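Local coordinates for 2-oxoglutarate-dependent dioxygenase DAO (PDB 6KUN), which probably catalyses the irreversible, iron- and 2-oxoglutarate-dependent oxidation of the auxin indole-3-acetic acid to inactive 2-oxoindole-3-acetic acid in rice, at residues A47-A52 against E115-Y120; L56-D61 against M155-Y160; C151-N156 against I245-L250; E186-L191 against C236-P241. One frame throughout, in Å; residues are numbered along the deposited sequence.

Contact 1 of 4, residues A47-A52 against E115-Y120; sequences AEMKAA and ETVKAY
T116 is the first residue of 115-120 to meet the 47-52 turn, and it does so with its methyl. CG2 stands anti to the backbone N, and this directs the methyl at the neighbouring helix, where T116 CG2 lies 3.6 Å from M49 CA. The same methyl reaches the CB atoms of E48 and A52, with A52 CB at 4.0 Å from T116 CG2, and thus fills the dip between these three residues. OG1 turns back to its own helix and is hydrogen-bonded to the carbonyl O of H112, so the hydroxyl is satisfied locally and the apolar branch does the packing. V117 comes in from the flank: its CG2 is 4.2 Å from M49 CE, and the M49 sulfur rides past its CA. One turn after T116, Y120 closes the contact. Its ring receives M49 over one face, with M49 CG 3.5 Å from the ring centroid and only 13° off the normal, a CH-pi contact. Because the methionine chain bends at chi2 (64°), its sulfur leaves the ring centre and sits obliquely, M49 SD being 4.4 Å from the Y120 centroid, a Met-aromatic contact. The methyl end then passes near Y120 CB on its way to V117. F153 and M155 of strand 151-158 also touch M49, which is buried between helices and sheet. The short helical segments cross at -124° with axes 9.3 Å apart, an apolar helix-helix packing that joins helix 43-57 to the long helix 111-138 against the outside of the jelly-roll core.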
# COMPACT_ATOMS: atom_id res chain seq x y z
N ALA B 47 -5.75 5.18 1.96
CA ALA B 47 -4.44 5.73 1.63
C ALA B 47 -4.16 6.99 2.44
O ALA B 47 -3.04 7.22 2.92
CB ALA B 47 -4.38 6.06 0.12
N GLU B 48 -5.15 7.83 2.58
CA GLU B 48 -4.95 9.06 3.35
C GLU B 48 -4.66 8.75 4.82
O GLU B 48 -3.84 9.43 5.46
CB GLU B 48 -6.18 9.95 3.21
CG GLU B 48 -6.48 10.33 1.78
CD GLU B 48 -7.80 11.02 1.61
OE1 GLU B 48 -8.45 11.32 2.63
OE2 GLU B 48 -8.19 11.27 0.45
N MET B 49 -5.30 7.70 5.36
CA MET B 49 -5.08 7.34 6.75
C MET B 49 -3.70 6.74 6.97
O MET B 49 -3.05 6.99 7.99
CB MET B 49 -6.15 6.35 7.20
CG MET B 49 -6.00 5.92 8.62
SD MET B 49 -6.24 7.37 9.67
CE MET B 49 -6.21 6.57 11.27
N LYS B 50 -3.22 5.92 6.03
CA LYS B 50 -1.87 5.38 6.16
C LYS B 50 -0.84 6.50 6.29
O LYS B 50 0.06 6.43 7.13
CB LYS B 50 -1.54 4.49 4.95
CG LYS B 50 -0.20 3.79 5.06
CD LYS B 50 0.21 3.09 3.76
CE LYS B 50 -0.71 1.93 3.40
NZ LYS B 50 -0.61 1.58 1.95
N ALA B 51 -1.00 7.56 5.50
CA ALA B 51 -0.10 8.71 5.58
C ALA B 51 -0.30 9.48 6.88
O ALA B 51 0.67 9.86 7.55
CB ALA B 51 -0.35 9.63 4.39
N ALA B 52 -1.55 9.72 7.28
CA ALA B 52 -1.81 10.47 8.50
C ALA B 52 -1.24 9.76 9.72
O ALA B 52 -0.62 10.40 10.58
CB ALA B 52 -3.32 10.68 8.67
N GLU B 115 -8.72 15.61 10.56
CA GLU B 115 -9.93 15.26 9.84
C GLU B 115 -9.88 13.81 9.34
O GLU B 115 -10.91 13.13 9.34
CB GLU B 115 -10.13 16.18 8.62
CG GLU B 115 -11.36 15.80 7.76
CD GLU B 115 -11.53 16.63 6.47
OE1 GLU B 115 -10.70 17.53 6.20
OE2 GLU B 115 -12.51 16.36 5.73
N THR B 116 -8.70 13.36 8.87
CA THR B 116 -8.57 12.01 8.34
C THR B 116 -8.75 10.99 9.45
O THR B 116 -9.48 10.01 9.29
CB THR B 116 -7.20 11.80 7.67
OG1 THR B 116 -7.05 12.65 6.53
CG2 THR B 116 -7.02 10.33 7.21
N VAL B 117 -8.12 11.25 10.59
CA VAL B 117 -8.25 10.37 11.73
C VAL B 117 -9.71 10.30 12.16
O VAL B 117 -10.24 9.22 12.46
CB VAL B 117 -7.34 10.81 12.88
CG1 VAL B 117 -7.66 10.00 14.16
CG2 VAL B 117 -5.91 10.62 12.52
N LYS B 118 -10.38 11.44 12.19
CA LYS B 118 -11.78 11.47 12.58
C LYS B 118 -12.60 10.61 11.64
O LYS B 118 -13.43 9.79 12.11
CB LYS B 118 -12.28 12.91 12.58
CG LYS B 118 -13.70 13.09 13.04
CD LYS B 118 -14.04 14.59 13.18
CE LYS B 118 -15.47 14.76 13.69
NZ LYS B 118 -15.61 15.96 14.55
N ALA B 119 -12.42 10.77 10.33
CA ALA B 119 -13.22 10.02 9.37
C ALA B 119 -12.96 8.53 9.49
O ALA B 119 -13.91 7.73 9.48
CB ALA B 119 -12.94 10.52 7.94
N TYR B 120 -11.70 8.16 9.62
CA TYR B 120 -11.32 6.81 9.80
C TYR B 120 -11.93 6.19 11.07
O TYR B 120 -12.49 5.17 10.99
CB TYR B 120 -9.81 6.61 9.74
CG TYR B 120 -9.41 5.34 9.13
CD1 TYR B 120 -9.38 5.23 7.79
CD2 TYR B 120 -9.09 4.24 9.88
CE1 TYR B 120 -9.01 4.10 7.19
CE2 TYR B 120 -8.71 3.07 9.27
CZ TYR B 120 -8.67 3.03 7.91
OH TYR B 120 -8.35 1.97 7.17

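Contact 2 of 4, residues L56-D61 against M155-Y160; sequences LFDLPD and MNRYNY. With AKG (2-oxoglutaric acid), chain G.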
# COMPACT_ATOMS: atom_id res chain seq x y z
N LEU B 56 1.50 11.22 12.26
CA LEU B 56 1.37 11.30 13.70
C LEU B 56 2.59 10.70 14.39
O LEU B 56 3.12 11.27 15.36
CB LEU B 56 0.11 10.57 14.18
CG LEU B 56 -1.19 11.30 13.99
CD1 LEU B 56 -2.29 10.37 14.53
CD2 LEU B 56 -1.15 12.67 14.68
N PHE B 57 2.99 9.50 13.97
CA PHE B 57 4.11 8.86 14.66
C PHE B 57 5.44 9.51 14.30
O PHE B 57 6.42 9.35 15.04
CB PHE B 57 4.17 7.38 14.39
CG PHE B 57 3.15 6.61 15.17
CD1 PHE B 57 3.18 6.61 16.55
CD2 PHE B 57 2.17 5.91 14.52
CE1 PHE B 57 2.23 5.92 17.26
CE2 PHE B 57 1.24 5.18 15.24
CZ PHE B 57 1.26 5.20 16.61
N ASP B 58 5.50 10.25 13.20
CA ASP B 58 6.71 11.00 12.86
C ASP B 58 6.79 12.36 13.54
O ASP B 58 7.75 13.11 13.31
CB ASP B 58 6.82 11.19 11.35
CG ASP B 58 7.29 9.92 10.64
OD1 ASP B 58 7.81 9.00 11.31
OD2 ASP B 58 7.15 9.87 9.41
N LEU B 59 5.81 12.71 14.35
CA LEU B 59 5.84 13.98 15.04
C LEU B 59 7.05 14.06 15.98
O LEU B 59 7.52 13.04 16.47
CB LEU B 59 4.55 14.16 15.83
CG LEU B 59 3.29 14.63 15.09
CD1 LEU B 59 2.09 14.57 16.03
CD2 LEU B 59 3.49 16.04 14.55
N PRO B 60 7.56 15.27 16.26
CA PRO B 60 8.58 15.40 17.29
C PRO B 60 8.06 14.98 18.65
O PRO B 60 6.85 15.02 18.92
CB PRO B 60 8.92 16.91 17.29
CG PRO B 60 8.60 17.34 15.88
CD PRO B 60 7.39 16.52 15.49
N ASP B 61 8.99 14.63 19.55
CA ASP B 61 8.62 14.08 20.85
C ASP B 61 7.77 15.06 21.64
O ASP B 61 6.89 14.65 22.41
CB ASP B 61 9.86 13.71 21.66
CG ASP B 61 10.56 12.49 21.12
OD1 ASP B 61 10.22 12.07 20.00
OD2 ASP B 61 11.46 11.95 21.81
N MET B 155 -4.09 3.46 17.36
CA MET B 155 -3.08 3.58 16.31
C MET B 155 -1.77 3.18 16.97
O MET B 155 -1.44 3.69 18.05
CB MET B 155 -3.03 4.99 15.74
CG MET B 155 -4.30 5.37 14.97
SD MET B 155 -4.41 7.15 14.54
CE MET B 155 -4.49 7.95 16.17
N ASN B 156 -1.07 2.22 16.35
CA ASN B 156 0.09 1.61 17.00
C ASN B 156 1.33 1.75 16.11
O ASN B 156 1.26 1.65 14.88
CB ASN B 156 -0.09 0.10 17.29
CG ASN B 156 -1.45 -0.25 17.91
OD1 ASN B 156 -1.75 0.14 19.03
ND2 ASN B 156 -2.25 -1.02 17.18
N ARG B 157 2.49 1.86 16.75
CA ARG B 157 3.77 1.74 16.06
C ARG B 157 4.73 0.92 16.90
O ARG B 157 4.93 1.20 18.08
CB ARG B 157 4.38 3.11 15.77
CG ARG B 157 5.59 3.07 14.91
CD ARG B 157 5.97 4.45 14.43
NE ARG B 157 6.82 5.15 15.37
CZ ARG B 157 7.71 6.09 15.02
NH1 ARG B 157 7.84 6.41 13.74
NH2 ARG B 157 8.45 6.69 15.93
N TYR B 158 5.30 -0.11 16.28
CA TYR B 158 6.35 -0.93 16.90
C TYR B 158 7.66 -0.56 16.22
O TYR B 158 7.81 -0.72 15.01
CB TYR B 158 6.04 -2.43 16.79
CG TYR B 158 4.66 -2.80 17.34
CD1 TYR B 158 3.52 -2.52 16.60
CD2 TYR B 158 4.51 -3.41 18.57
CE1 TYR B 158 2.26 -2.83 17.09
CE2 TYR B 158 3.26 -3.72 19.07
CZ TYR B 158 2.14 -3.44 18.32
OH TYR B 158 0.88 -3.75 18.79
N ASN B 159 8.59 -0.01 16.99
CA ASN B 159 9.83 0.54 16.43
C ASN B 159 10.90 -0.53 16.35
O ASN B 159 11.84 -0.60 17.14
CB ASN B 159 10.27 1.74 17.25
CG ASN B 159 9.33 2.89 17.11
OD1 ASN B 159 9.10 3.36 15.99
ND2 ASN B 159 8.74 3.33 18.21
N TYR B 160 10.74 -1.38 15.34
CA TYR B 160 11.68 -2.44 15.07
C TYR B 160 13.00 -1.90 14.55
O TYR B 160 13.06 -0.82 13.95
CB TYR B 160 11.09 -3.40 14.05
CG TYR B 160 9.86 -4.15 14.49
CD1 TYR B 160 9.63 -4.43 15.84
CD2 TYR B 160 8.94 -4.61 13.56
CE1 TYR B 160 8.53 -5.14 16.24
CE2 TYR B 160 7.83 -5.32 13.94
CZ TYR B 160 7.63 -5.58 15.28
OH TYR B 160 6.54 -6.29 15.66
C1 AKG G . -3.95 -6.81 19.09
O1 AKG G . -4.57 -6.58 18.03
O2 AKG G . -4.51 -6.77 20.20
C2 AKG G . -2.52 -7.13 19.02
O5 AKG G . -2.12 -8.20 19.45
C3 AKG G . -1.56 -6.14 18.41
C4 AKG G . -2.19 -5.53 17.16
C5 AKG G . -1.21 -4.56 16.53
O3 AKG G . -0.73 -4.84 15.41
O4 AKG G . -0.93 -3.52 17.15
O HOH W 1 5.71 6.92 11.37
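R157 runs antiparallel to F57, ring and guanidinium planes 10° apart, where helix 43-57 meets strand 151-158 of the jelly roll, the double-stranded beta-helix fold of 2-oxoglutarate dioxygenases. From its root outward, the arginine first sets CB over the middle of the F57 ring, R157 CB being 3.5 Å from the ring centroid and 2° off the normal, a CH-pi contact. With CG anti to the backbone N, the chain carries on along the phenylalanine; R157 CD comes to 3.4 Å from F57 CB, and NE follows close to that same carbon. A bend at chi3 (86°) then brings the guanidinium under the F57 carbonyl, whose O lies over one face, offset from the centre. At the tip the two terminal nitrogens part company. NH1 forms a long salt bridge with D58, OD1 to R157 NH1 3.6 Å, and one water bridges the same two atoms through weak bonds. NH2 has its salt bridge with E87, the more substantial charge partner, while K64 NZ is bonded to F57 O. Beyond the arginine, the F57 ring meets the M155 carbonyl at its edge, F57 CZ to M155 O 3.4 Å, and the L56 and M155 side chains cross at about a right angle, L56 CD1 3.7 Å from M155 CE. Alternate strand residues face the cosubstrate pocket. The N156 amide is held by Y86 OH at OD1 and S244 OG at ND2; N156 ND2 lies 2.8 Å from O4 of 2-oxoglutarate, and Y158 OH donates to that O4 across a very short 2.5 Å.

Contact 3 of 4, residues C151-N156 against I245-L250; sequences CQFRMN and IAMFLL. With AKG (2-oxoglutaric acid), chain G; IAC (1H-indol-3-ylacetic acid), chain H.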
# COMPACT_ATOMS: atom_id res chain seq x y z
N CYS B 151 -16.20 1.42 22.62
CA CYS B 151 -15.14 0.97 21.72
C CYS B 151 -13.85 1.70 22.06
O CYS B 151 -13.86 2.83 22.56
CB CYS B 151 -15.46 1.24 20.24
SG CYS B 151 -16.78 0.22 19.52
N GLN B 152 -12.73 1.04 21.79
CA GLN B 152 -11.41 1.68 21.81
C GLN B 152 -10.78 1.65 20.42
O GLN B 152 -10.77 0.62 19.75
CB GLN B 152 -10.50 1.02 22.85
CG GLN B 152 -9.02 1.48 22.76
CD GLN B 152 -8.50 2.22 23.98
OE1 GLN B 152 -9.23 2.41 24.96
NE2 GLN B 152 -7.24 2.64 23.93
N PHE B 153 -10.31 2.81 19.98
CA PHE B 153 -9.64 2.98 18.70
C PHE B 153 -8.17 3.16 19.02
O PHE B 153 -7.83 3.96 19.89
CB PHE B 153 -10.18 4.19 17.94
CG PHE B 153 -9.51 4.43 16.60
CD1 PHE B 153 -9.69 3.56 15.54
CD2 PHE B 153 -8.73 5.56 16.40
CE1 PHE B 153 -9.08 3.80 14.31
CE2 PHE B 153 -8.14 5.79 15.18
CZ PHE B 153 -8.31 4.93 14.15
N ARG B 154 -7.30 2.38 18.38
CA ARG B 154 -5.87 2.48 18.66
C ARG B 154 -5.07 2.57 17.36
O ARG B 154 -5.35 1.89 16.37
CB ARG B 154 -5.39 1.30 19.46
CG ARG B 154 -4.37 1.57 20.51
CD ARG B 154 -3.92 0.25 21.15
NE ARG B 154 -4.71 -0.16 22.31
CZ ARG B 154 -4.66 -1.38 22.86
NH1 ARG B 154 -3.89 -2.32 22.33
NH2 ARG B 154 -5.41 -1.66 23.92
N MET B 155 -4.09 3.46 17.36
CA MET B 155 -3.08 3.58 16.31
C MET B 155 -1.77 3.18 16.97
O MET B 155 -1.44 3.69 18.05
CB MET B 155 -3.03 4.99 15.74
CG MET B 155 -4.30 5.37 14.97
SD MET B 155 -4.41 7.15 14.54
CE MET B 155 -4.49 7.95 16.17
N ASN B 156 -1.07 2.22 16.35
CA ASN B 156 0.09 1.61 17.00
C ASN B 156 1.33 1.75 16.11
O ASN B 156 1.26 1.65 14.88
CB ASN B 156 -0.09 0.10 17.29
CG ASN B 156 -1.45 -0.25 17.91
OD1 ASN B 156 -1.75 0.14 19.03
ND2 ASN B 156 -2.25 -1.02 17.18
N ILE B 245 -3.57 -0.21 12.88
CA ILE B 245 -4.75 0.48 13.37
C ILE B 245 -5.73 -0.59 13.82
O ILE B 245 -5.94 -1.61 13.12
CB ILE B 245 -5.35 1.36 12.27
CG1 ILE B 245 -4.28 2.26 11.66
CG2 ILE B 245 -6.44 2.20 12.78
CD1 ILE B 245 -4.71 2.90 10.40
N ALA B 246 -6.35 -0.36 14.97
CA ALA B 246 -7.30 -1.33 15.50
C ALA B 246 -8.50 -0.64 16.12
O ALA B 246 -8.39 0.44 16.71
CB ALA B 246 -6.65 -2.26 16.55
N MET B 247 -9.65 -1.27 15.98
CA MET B 247 -10.88 -0.84 16.64
C MET B 247 -11.39 -2.00 17.48
O MET B 247 -11.63 -3.10 16.95
CB MET B 247 -11.93 -0.43 15.61
CG MET B 247 -13.23 0.06 16.25
SD MET B 247 -13.11 1.62 17.15
CE MET B 247 -13.22 2.76 15.78
N PHE B 248 -11.50 -1.78 18.77
CA PHE B 248 -11.92 -2.80 19.75
C PHE B 248 -13.36 -2.52 20.17
O PHE B 248 -13.64 -1.49 20.77
CB PHE B 248 -11.02 -2.84 20.96
CG PHE B 248 -9.57 -3.02 20.64
CD1 PHE B 248 -8.78 -1.94 20.29
CD2 PHE B 248 -8.99 -4.27 20.71
CE1 PHE B 248 -7.44 -2.11 20.03
CE2 PHE B 248 -7.62 -4.43 20.45
CZ PHE B 248 -6.86 -3.34 20.09
N LEU B 249 -14.26 -3.42 19.79
CA LEU B 249 -15.62 -3.43 20.31
C LEU B 249 -15.61 -4.17 21.63
O LEU B 249 -15.28 -5.37 21.67
CB LEU B 249 -16.56 -4.12 19.34
CG LEU B 249 -17.96 -3.62 19.07
CD1 LEU B 249 -18.76 -4.81 18.48
CD2 LEU B 249 -18.69 -3.01 20.14
N LEU B 250 -15.97 -3.48 22.71
CA LEU B 250 -15.68 -3.96 24.06
C LEU B 250 -16.82 -4.76 24.68
O LEU B 250 -16.68 -5.96 24.90
CB LEU B 250 -15.29 -2.79 24.96
CG LEU B 250 -14.11 -1.94 24.50
CD1 LEU B 250 -13.93 -0.65 25.32
CD2 LEU B 250 -12.83 -2.75 24.54
C1 AKG G . -3.95 -6.81 19.09
O1 AKG G . -4.57 -6.58 18.03
O2 AKG G . -4.51 -6.77 20.20
C2 AKG G . -2.52 -7.13 19.02
O5 AKG G . -2.12 -8.20 19.45
C3 AKG G . -1.56 -6.14 18.41
C4 AKG G . -2.19 -5.53 17.16
C5 AKG G . -1.21 -4.56 16.53
O3 AKG G . -0.73 -4.84 15.41
O4 AKG G . -0.93 -3.52 17.15
C IAC H . -6.47 -6.40 29.35
C1 IAC H . -5.98 -5.14 29.33
C2 IAC H . -4.62 -4.89 29.64
C3 IAC H . -3.79 -5.94 29.95
C4 IAC H . -4.30 -7.23 29.96
C5 IAC H . -5.63 -7.44 29.68
C7 IAC H . -6.98 -4.31 28.99
C8 IAC H . -8.13 -5.05 28.80
C17 IAC H . -7.07 -2.80 28.81
C18 IAC H . -6.58 -2.33 27.46
N IAC H . -7.81 -6.35 29.02
O2 IAC H . -5.97 -1.23 27.39
O3 IAC H . -6.80 -3.01 26.42
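Q152 and R154 are tied to F248 and A246 by four backbone hydrogen bonds, one in each direction within each pair, as segments 151-156 and 245-249 run antiparallel at 170°. F248 N to Q152 O, 2.7 Å, is the straightest, at 174°; alternating with these hydrogen-bonded pairs are the non-hydrogen-bonded pairs C151-L249, F153-M247 and M155-I245. Their side chains make an apolar face. The F153 ring lies beside I245 and points the same way, with F153 CE1 3.4 Å from I245 CG2. M247, bent at both chi2 and chi3, crosses F153 at about a right angle; M247 CE reaches F153 CD1 at 3.6 Å, while its sulfur stands at the ring's edge, a Met-aromatic contact. C151 SG touches L249 CD2 at 3.8 Å. M124 of helix 111-138 covers F153, I245 and M247, so this side is core. The pairs Q152-F248 and R154-A246 turn to the opposite side, inside the barrel. There F248 CE1 lies over the centre of one face of the R154 guanidinium, the planes 39° apart, with R154 NH1 3.9 Å from F248 CZ. In the guanidinium plane, R154 NH2 comes within 3.2 Å of carboxylate O3 of indole-3-acetic acid, and the F248 ring turns its edge to O2 of 2-oxoglutarate, F248 CE2 to O2 3.9 Å. F248 also lies near D175, a predicted iron ligand. The strand pair thus has an apolar face packed against helix 111-138 and a face lining the ligand pocket, where F248 covers one face of the guanidinium and R154 offers positive charge that probably helps hold the auxin carboxylate.

Contact 4 of 4, residues E186-L191 against C236-P241; sequences ECVGGL and CVAAVP
V188 meets V240 methyl to methyl, V188 CG2 standing 3.3 Å from V240 CG2, tighter than ordinary carbon contact. The two side chains lean across each other at a slant, and V188 CG2 also reaches the carbonyl O of P241 at 3.7 Å. The second branch of V188, CG1, set anti to its backbone N (chi1 -170°), looks the other way along 236-241 and makes looser contacts, 4.4 Å from V237 CG2 and likewise 4.4 Å from A238 CB. One valine thus spans four residues of the facing loop. V237 returns the contact against the bare backbone of the glycine pair: V237 CG1 lies 3.7 Å from G190 CA, and V237 CG2 lies 4.0 Å from G189 N. At the backbone angles of G190, with phi 109°, any side chain would be jammed against the preceding carbonyl O. Further out, backbone bonds hold both loops in place. G190 pairs with Q235, the last residue of strand 232-235, and C236 pairs with G166 and S167, which fixes the start of the 236-241 loop. Y160 packs against C236. At the other end, C187 forms a disulfide with C187 of the second subunit, so the loop that carries V188 is also part of the dimer interface. V188 lies close to the side chain of R242, which follows P241 and is hydrogen-bonded to 2-oxoglutarate through NH2. This is apolar loop-to-loop packing at the end of the jelly roll, joining the connections into strands 191-194 and 242-249 beside the cosubstrate pocket.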
# COMPACT_ATOMS: atom_id res chain seq x y z
N GLU B 186 0.77 -3.14 5.47
CA GLU B 186 0.89 -3.94 4.26
C GLU B 186 2.30 -4.50 4.10
O GLU B 186 2.47 -5.61 3.59
CB GLU B 186 0.56 -3.09 3.03
CG GLU B 186 -0.76 -2.35 3.09
CD GLU B 186 -0.99 -1.48 1.86
OE1 GLU B 186 -1.63 -0.42 2.00
OE2 GLU B 186 -0.51 -1.86 0.76
N CYS B 187 3.31 -3.76 4.53
CA CYS B 187 4.69 -4.16 4.29
C CYS B 187 5.26 -5.04 5.38
O CYS B 187 6.08 -5.92 5.09
CB CYS B 187 5.55 -2.92 4.13
SG CYS B 187 4.79 -1.79 2.94
N VAL B 188 4.85 -4.84 6.62
CA VAL B 188 5.41 -5.53 7.77
C VAL B 188 4.27 -6.36 8.35
O VAL B 188 3.28 -5.81 8.86
CB VAL B 188 5.95 -4.54 8.82
CG1 VAL B 188 6.73 -5.28 9.88
CG2 VAL B 188 6.80 -3.46 8.14
N GLY B 189 4.39 -7.67 8.23
CA GLY B 189 3.41 -8.55 8.82
C GLY B 189 3.73 -8.80 10.28
O GLY B 189 3.95 -7.87 11.06
N GLY B 190 3.77 -10.06 10.66
CA GLY B 190 4.12 -10.45 12.01
C GLY B 190 2.97 -10.99 12.83
O GLY B 190 3.22 -11.72 13.80
N LEU B 191 1.72 -10.65 12.50
CA LEU B 191 0.60 -11.16 13.28
C LEU B 191 0.48 -12.65 13.08
O LEU B 191 0.54 -13.15 11.95
CB LEU B 191 -0.72 -10.47 12.90
CG LEU B 191 -1.95 -10.94 13.68
CD1 LEU B 191 -1.93 -10.67 15.18
CD2 LEU B 191 -3.20 -10.32 13.08
N CYS B 236 8.31 -10.07 15.32
CA CYS B 236 9.05 -9.10 14.53
C CYS B 236 9.67 -9.83 13.34
O CYS B 236 10.49 -10.75 13.51
CB CYS B 236 10.14 -8.39 15.33
SG CYS B 236 11.18 -7.33 14.21
N VAL B 237 9.26 -9.45 12.14
CA VAL B 237 9.67 -10.16 10.95
C VAL B 237 10.53 -9.30 10.05
O VAL B 237 11.02 -9.80 9.02
CB VAL B 237 8.45 -10.71 10.18
CG1 VAL B 237 7.58 -11.58 11.12
CG2 VAL B 237 7.63 -9.57 9.59
N ALA B 238 10.75 -8.04 10.41
CA ALA B 238 11.56 -7.15 9.57
C ALA B 238 12.13 -6.05 10.42
O ALA B 238 11.65 -5.77 11.53
CB ALA B 238 10.73 -6.55 8.43
N ALA B 239 13.17 -5.40 9.89
CA ALA B 239 13.89 -4.36 10.62
C ALA B 239 13.33 -2.97 10.37
O ALA B 239 14.08 -1.99 10.44
CB ALA B 239 15.38 -4.40 10.25
N VAL B 240 12.04 -2.86 10.06
CA VAL B 240 11.41 -1.55 9.87
C VAL B 240 10.19 -1.42 10.79
O VAL B 240 9.58 -2.42 11.17
CB VAL B 240 11.01 -1.35 8.40
CG1 VAL B 240 12.21 -1.54 7.51
CG2 VAL B 240 9.92 -2.34 8.01
N PRO B 241 9.82 -0.21 11.19
CA PRO B 241 8.65 -0.05 12.07
C PRO B 241 7.39 -0.64 11.46
O PRO B 241 7.13 -0.50 10.26
CB PRO B 241 8.52 1.47 12.22
CG PRO B 241 9.87 2.03 11.85
CD PRO B 241 10.49 1.07 10.88

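Contacts 1, 2 and 3 are largely buried, whereas contact 4 is only partly so and lies in loops near the dimer interface. Contacts 1 and 2 share helix 43-57, and contacts 2 and 3 share strand 151-158; M49 of contact 1 packs on F153, M155 and I245, so the outer helices and the sheet meet in one apolar layer. Contacts 1 and 4 depend on van der Waals packing, contact 2 adds charge at its outer end, and contact 3 alone is built on backbone hydrogen bonds. Y160 of 155-160 packs on 236-241, bringing contact 4 against contact 2. Contacts 2 and 3 both reach 2-oxoglutarate, from neighbouring parts of the pocket wall.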